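Side-chain contacts in penicillin-binding protein 2 (Pbp2) (Helicobacter pylori, PDB 5LP5), which probably cross-links cell-wall peptidoglycan as a penicillin-binding transpeptidase, and forms a complex with the shape-determining protein MreC: residues D149-P154 with G190-Y195; A253-D258 with Q443-T448. One frame throughout, in Å; residues are numbered along the deposited sequence.

Overall arrangement
Contact 1 is complete in the sequence before contact 2 begins, and the two fall in different domains. Residues 149-154 and 190-195 lie in the dimerisation-type, N-terminal part of the protein, where the end of strand 144-152, in a mixed sheet, and the residue after it are joined to the short helix 190-194 by side chains. Residues 253-258 and 443-448 belong to the transpeptidase domain, where helix 441-453 covers strand 252-258 of a five-stranded antiparallel sheet. The centres of the contacts are 25 Å apart and their nearest atoms about 12 Å. Both are buried, but contact 1 is held by charge and hydrogen bonds and contact 2 by apolar side chains; each joins elements within one domain, and neither bridges the two.

Contact 1 of 2, residues D149-P154 with G190-Y195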
loop_
_atom_site.group_PDB
_atom_site.type_symbol
_atom_site.label_atom_id
_atom_site.label_comp_id
_atom_site.label_asym_id
_atom_site.label_seq_id
_atom_site.Cartn_x
_atom_site.Cartn_y
_atom_site.Cartn_z
ATOM N N ASP A 149 4.985 2.137 3.328
ATOM C CA ASP A 149 3.647 2.184 2.759
ATOM C C ASP A 149 2.968 3.532 2.985
ATOM O O ASP A 149 3.064 4.108 4.048
ATOM C CB ASP A 149 2.767 1.080 3.362
ATOM C CG ASP A 149 2.790 -0.188 2.548
ATOM O OD1 ASP A 149 3.150 -0.082 1.346
ATOM O OD2 ASP A 149 2.447 -1.272 3.099
ATOM N N LYS A 150 2.273 4.008 1.967
ATOM C CA LYS A 150 1.440 5.188 2.062
ATOM C C LYS A 150 0.067 4.807 1.541
ATOM O O LYS A 150 -0.035 4.238 0.475
ATOM C CB LYS A 150 2.043 6.319 1.226
ATOM C CG LYS A 150 1.055 7.171 0.471
ATOM C CD LYS A 150 1.784 8.313 -0.225
ATOM C CE LYS A 150 1.294 8.498 -1.646
ATOM N NZ LYS A 150 1.726 9.812 -2.152
ATOM N N ARG A 151 -0.988 5.084 2.289
ATOM C CA ARG A 151 -2.331 4.724 1.866
ATOM C C ARG A 151 -2.662 5.515 0.614
ATOM O O ARG A 151 -2.159 6.629 0.396
ATOM C CB ARG A 151 -3.340 5.027 2.979
ATOM C CG ARG A 151 -4.690 4.315 2.859
ATOM C CD ARG A 151 -4.561 2.805 3.074
ATOM N NE ARG A 151 -5.839 2.149 3.397
ATOM C CZ ARG A 151 -6.057 0.835 3.315
ATOM N NH1 ARG A 151 -5.084 0.013 2.944
ATOM N NH2 ARG A 151 -7.248 0.327 3.608
ATOM N N TYR A 152 -3.509 4.928 -0.221
ATOM C CA TYR A 152 -3.889 5.536 -1.497
ATOM C C TYR A 152 -5.328 5.204 -1.893
ATOM O O TYR A 152 -5.719 4.046 -1.948
ATOM C CB TYR A 152 -2.927 5.083 -2.595
ATOM C CG TYR A 152 -3.202 5.712 -3.941
ATOM C CD1 TYR A 152 -2.996 7.079 -4.161
ATOM C CD2 TYR A 152 -3.679 4.946 -4.988
ATOM C CE1 TYR A 152 -3.267 7.656 -5.391
ATOM C CE2 TYR A 152 -3.933 5.502 -6.223
ATOM C CZ TYR A 152 -3.732 6.851 -6.424
ATOM O OH TYR A 152 -4.018 7.378 -7.659
ATOM N N TYR A 153 -6.095 6.245 -2.192
ATOM C CA TYR A 153 -7.494 6.130 -2.588
ATOM C C TYR A 153 -7.556 6.518 -4.065
ATOM O O TYR A 153 -7.517 7.699 -4.413
ATOM C CB TYR A 153 -8.379 7.022 -1.693
ATOM C CG TYR A 153 -8.195 6.701 -0.219
ATOM C CD1 TYR A 153 -9.009 5.791 0.415
ATOM C CD2 TYR A 153 -7.155 7.271 0.525
ATOM C CE1 TYR A 153 -8.825 5.473 1.759
ATOM C CE2 TYR A 153 -6.961 6.954 1.865
ATOM C CZ TYR A 153 -7.799 6.055 2.471
ATOM O OH TYR A 153 -7.628 5.723 3.782
ATOM N N PRO A 154 -7.603 5.508 -4.949
ATOM C CA PRO A 154 -7.538 5.736 -6.385
ATOM C C PRO A 154 -8.591 6.694 -6.881
ATOM O O PRO A 154 -8.298 7.550 -7.717
ATOM C CB PRO A 154 -7.775 4.356 -6.999
ATOM C CG PRO A 154 -8.063 3.441 -5.886
ATOM C CD PRO A 154 -7.627 4.079 -4.619
ATOM N N GLY A 190 -15.077 6.569 9.194
ATOM C CA GLY A 190 -15.759 5.589 8.360
ATOM C C GLY A 190 -15.234 4.169 8.433
ATOM O O GLY A 190 -14.822 3.698 9.502
ATOM N N ILE A 191 -15.257 3.490 7.287
ATOM C CA ILE A 191 -14.892 2.072 7.194
ATOM C C ILE A 191 -13.460 1.804 7.652
ATOM O O ILE A 191 -13.200 0.794 8.304
ATOM C CB ILE A 191 -15.112 1.546 5.755
ATOM C CG1 ILE A 191 -16.606 1.424 5.476
ATOM C CG2 ILE A 191 -14.446 0.200 5.514
ATOM C CD1 ILE A 191 -17.302 0.288 6.178
ATOM N N GLU A 192 -12.535 2.697 7.318
ATOM C CA GLU A 192 -11.155 2.529 7.759
ATOM C C GLU A 192 -11.114 2.428 9.270
ATOM O O GLU A 192 -10.280 1.729 9.832
ATOM C CB GLU A 192 -10.306 3.709 7.335
ATOM C CG GLU A 192 -10.017 3.781 5.851
ATOM C CD GLU A 192 -8.855 2.896 5.410
ATOM O OE1 GLU A 192 -8.579 1.889 6.110
ATOM O OE2 GLU A 192 -8.222 3.201 4.352
ATOM N N LYS A 193 -12.002 3.166 9.928
ATOM C CA LYS A 193 -12.089 3.126 11.367
ATOM C C LYS A 193 -12.930 1.942 11.837
ATOM O O LYS A 193 -12.501 1.181 12.680
ATOM C CB LYS A 193 -12.676 4.414 11.909
ATOM C CG LYS A 193 -12.434 4.532 13.393
ATOM C CD LYS A 193 -13.255 5.584 14.068
ATOM C CE LYS A 193 -13.268 5.286 15.556
ATOM N NZ LYS A 193 -13.827 6.420 16.318
ATOM N N GLU A 194 -14.124 1.778 11.282
ATOM C CA GLU A 194 -15.024 0.729 11.746
ATOM C C GLU A 194 -14.340 -0.645 11.649
ATOM O O GLU A 194 -14.445 -1.464 12.560
ATOM C CB GLU A 194 -16.347 0.763 10.968
ATOM C CG GLU A 194 -17.407 -0.250 11.417
ATOM C CD GLU A 194 -18.211 0.154 12.629
ATOM O OE1 GLU A 194 -18.133 1.315 13.060
ATOM O OE2 GLU A 194 -18.956 -0.694 13.139
ATOM N N TYR A 195 -13.605 -0.881 10.571
ATOM C CA TYR A 195 -12.999 -2.186 10.354
ATOM C C TYR A 195 -11.486 -2.132 10.498
ATOM O O TYR A 195 -10.761 -2.853 9.798
ATOM C CB TYR A 195 -13.435 -2.756 8.989
ATOM C CG TYR A 195 -14.889 -3.221 8.975
ATOM C CD1 TYR A 195 -15.888 -2.435 8.413
ATOM C CD2 TYR A 195 -15.256 -4.441 9.552
ATOM C CE1 TYR A 195 -17.204 -2.855 8.420
ATOM C CE2 TYR A 195 -16.563 -4.862 9.549
ATOM C CZ TYR A 195 -17.533 -4.064 8.988
ATOM O OH TYR A 195 -18.850 -4.477 8.980
#
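R151, near the end of strand 144-152, and Y153, just beyond it, both reach a single carboxylate oxygen of E192, making a buried salt bridge between the sheet of the N-terminal, dimerisation-type region and the short helix 190-194. The backbones are far apart, with 10.8 Å between R151 CA and E192 CA, so long side chains suit the positions on both sides. The strand runs in beside strand 63-76, where K150 pairs with E68 through the backbone. R151 then turns toward the helix. Its CG lies anti to the backbone N (chi1 -162°) and the chain bends at chi2, which presents the guanidinium edge-on. R151 NE gives a fairly straight bond of 2.8 Å to the syn lone pair of E192 OE2. From the same group, R151 NH2 reaches E192 OE2 at 3.1 Å. A weak third bond runs from NH2 to E192 OE1 at 3.2 Å. Although OE2 lies in the guanidinium plane, the carboxylate is turned 51° from it. The other guanidinium nitrogen, NH1, bonds to G54 O and N67 OD1, which should help fix the group's rotation. Farther along, Y153 comes up on the anti side of OE2, its ring nearly perpendicular to the carboxylate; a tyrosine here supplies an apolar ring to touch L275 and V279 and a hydroxyl for the acid. R53 forms a salt bridge with E192 OE1, and the gathered positive charge probably favours the ionised acid. Y153 OH completes the trio of donors on E192 OE2, at 2.7 Å and 33° out of the carboxylate plane.

Contact 2 of 2, residues A253-D258 with Q443-T448; sequences AILVMD and QVLAYT
L445 projects from helix 441-453 between L255 and M257, alternate residues of strand 252-258, in the helix-on-sheet packing of the penicillin-binding transpeptidase fold. The strand and helix segments run roughly parallel, 31° apart, with their axes 9.5 Å from each other. The tight part centres on the leucine's forked end. Its CD2 meets L255 CD1 and M257 CB, each at 3.8 Å, while its CD1 also lies 3.8 Å from M257 CB. Branched leucine suits this place because its two methyls can share the strand surface. With CG anti to the backbone N (chi1 174°), the fork is carried out toward the sheet, and A557, T559 and L264 on the flanking strands complete its surroundings.

Contact is looser where M257 extends past L445 toward A446: its CE is 4.2 Å from A446 CA. The unbranched methionine is suited to spanning this wider separation. This looser side is also buried, with P459 against M257 and T396 against A446. The bend at chi3 (67°) brings M257 CE to 3.9 Å from L445 CG, alongside the base of the leucine fork.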
loop_
_atom_site.group_PDB
_atom_site.type_symbol
_atom_site.label_atom_id
_atom_site.label_comp_id
_atom_site.label_asym_id
_atom_site.label_seq_id
_atom_site.Cartn_x
_atom_site.Cartn_y
_atom_site.Cartn_z
ATOM N N ALA A 253 -27.800 13.968 -0.011
ATOM C CA ALA A 253 -27.389 12.582 0.163
ATOM C C ALA A 253 -28.265 11.629 -0.633
ATOM O O ALA A 253 -29.458 11.892 -0.829
ATOM C CB ALA A 253 -27.432 12.203 1.624
ATOM N N ILE A 254 -27.661 10.521 -1.067
ATOM C CA ILE A 254 -28.368 9.519 -1.865
ATOM C C ILE A 254 -27.972 8.070 -1.543
ATOM O O ILE A 254 -26.811 7.773 -1.298
ATOM C CB ILE A 254 -28.209 9.787 -3.366
ATOM C CG1 ILE A 254 -28.999 8.757 -4.162
ATOM C CG2 ILE A 254 -26.742 9.777 -3.770
ATOM C CD1 ILE A 254 -29.220 9.196 -5.586
ATOM N N LEU A 255 -28.963 7.182 -1.555
ATOM C CA LEU A 255 -28.793 5.826 -1.057
ATOM C C LEU A 255 -29.534 4.853 -1.915
ATOM O O LEU A 255 -30.695 5.051 -2.209
ATOM C CB LEU A 255 -29.361 5.703 0.353
ATOM C CG LEU A 255 -28.584 6.347 1.497
ATOM C CD1 LEU A 255 -29.462 6.429 2.736
ATOM C CD2 LEU A 255 -27.326 5.536 1.773
ATOM N N VAL A 256 -28.846 3.793 -2.311
ATOM C CA VAL A 256 -29.481 2.667 -2.980
ATOM C C VAL A 256 -29.251 1.449 -2.113
ATOM O O VAL A 256 -28.140 1.264 -1.610
ATOM C CB VAL A 256 -28.883 2.411 -4.376
ATOM C CG1 VAL A 256 -29.468 1.151 -4.976
ATOM C CG2 VAL A 256 -29.141 3.593 -5.288
ATOM N N MET A 257 -30.283 0.625 -1.948
ATOM C CA MET A 257 -30.158 -0.534 -1.079
ATOM C C MET A 257 -30.916 -1.762 -1.539
ATOM O O MET A 257 -32.095 -1.712 -1.819
ATOM C CB MET A 257 -30.626 -0.187 0.319
ATOM C CG MET A 257 -30.488 -1.350 1.294
ATOM S SD MET A 257 -31.050 -1.005 2.971
ATOM C CE MET A 257 -32.812 -0.815 2.749
ATOM N N ASP A 258 -30.217 -2.886 -1.576
ATOM C CA ASP A 258 -30.843 -4.195 -1.755
ATOM C C ASP A 258 -31.759 -4.455 -0.555
ATOM O O ASP A 258 -31.289 -4.734 0.543
ATOM C CB ASP A 258 -29.745 -5.257 -1.842
ATOM C CG ASP A 258 -30.269 -6.631 -2.190
ATOM O OD1 ASP A 258 -31.413 -6.941 -1.795
ATOM O OD2 ASP A 258 -29.522 -7.418 -2.834
ATOM N N GLN A 443 -32.523 6.234 7.957
ATOM C CA GLN A 443 -33.801 5.846 8.566
ATOM C C GLN A 443 -34.911 5.761 7.532
ATOM O O GLN A 443 -35.682 4.777 7.508
ATOM C CB GLN A 443 -34.181 6.807 9.715
ATOM C CG GLN A 443 -33.392 6.507 10.995
ATOM C CD GLN A 443 -33.606 7.491 12.124
ATOM O OE1 GLN A 443 -33.804 8.685 11.907
ATOM N NE2 GLN A 443 -33.556 6.983 13.350
ATOM N N VAL A 444 -34.968 6.772 6.659
ATOM C CA VAL A 444 -36.001 6.844 5.606
ATOM C C VAL A 444 -35.873 5.662 4.642
ATOM O O VAL A 444 -36.877 5.053 4.257
ATOM C CB VAL A 444 -35.896 8.161 4.823
ATOM C CG1 VAL A 444 -36.911 8.205 3.693
ATOM C CG2 VAL A 444 -36.092 9.352 5.751
ATOM N N LEU A 445 -34.629 5.346 4.273
ATOM C CA LEU A 445 -34.300 4.217 3.396
ATOM C C LEU A 445 -34.721 2.871 3.972
ATOM O O LEU A 445 -35.356 2.062 3.260
ATOM C CB LEU A 445 -32.791 4.195 3.119
ATOM C CG LEU A 445 -32.237 2.998 2.337
ATOM C CD1 LEU A 445 -32.501 3.108 0.848
ATOM C CD2 LEU A 445 -30.753 2.858 2.587
ATOM N N ALA A 446 -34.345 2.602 5.225
ATOM C CA ALA A 446 -34.706 1.339 5.859
ATOM C C ALA A 446 -36.232 1.223 5.925
ATOM O O ALA A 446 -36.826 0.168 5.633
ATOM C CB ALA A 446 -34.105 1.249 7.247
ATOM N N TYR A 447 -36.840 2.329 6.320
ATOM C CA TYR A 447 -38.286 2.469 6.398
ATOM C C TYR A 447 -38.945 2.159 5.060
ATOM O O TYR A 447 -39.879 1.353 5.000
ATOM C CB TYR A 447 -38.603 3.906 6.890
ATOM C CG TYR A 447 -39.956 4.498 6.561
ATOM C CD1 TYR A 447 -41.126 4.003 7.130
ATOM C CD2 TYR A 447 -40.046 5.603 5.726
ATOM C CE1 TYR A 447 -42.359 4.572 6.849
ATOM C CE2 TYR A 447 -41.264 6.180 5.432
ATOM C CZ TYR A 447 -42.424 5.669 5.995
ATOM O OH TYR A 447 -43.628 6.283 5.706
ATOM N N THR A 448 -38.458 2.778 3.985
ATOM C CA THR A 448 -38.998 2.520 2.641
ATOM C C THR A 448 -38.907 1.026 2.203
ATOM O O THR A 448 -39.813 0.513 1.548
ATOM C CB THR A 448 -38.282 3.395 1.598
ATOM O OG1 THR A 448 -38.364 4.765 1.995
ATOM C CG2 THR A 448 -38.892 3.202 0.217
#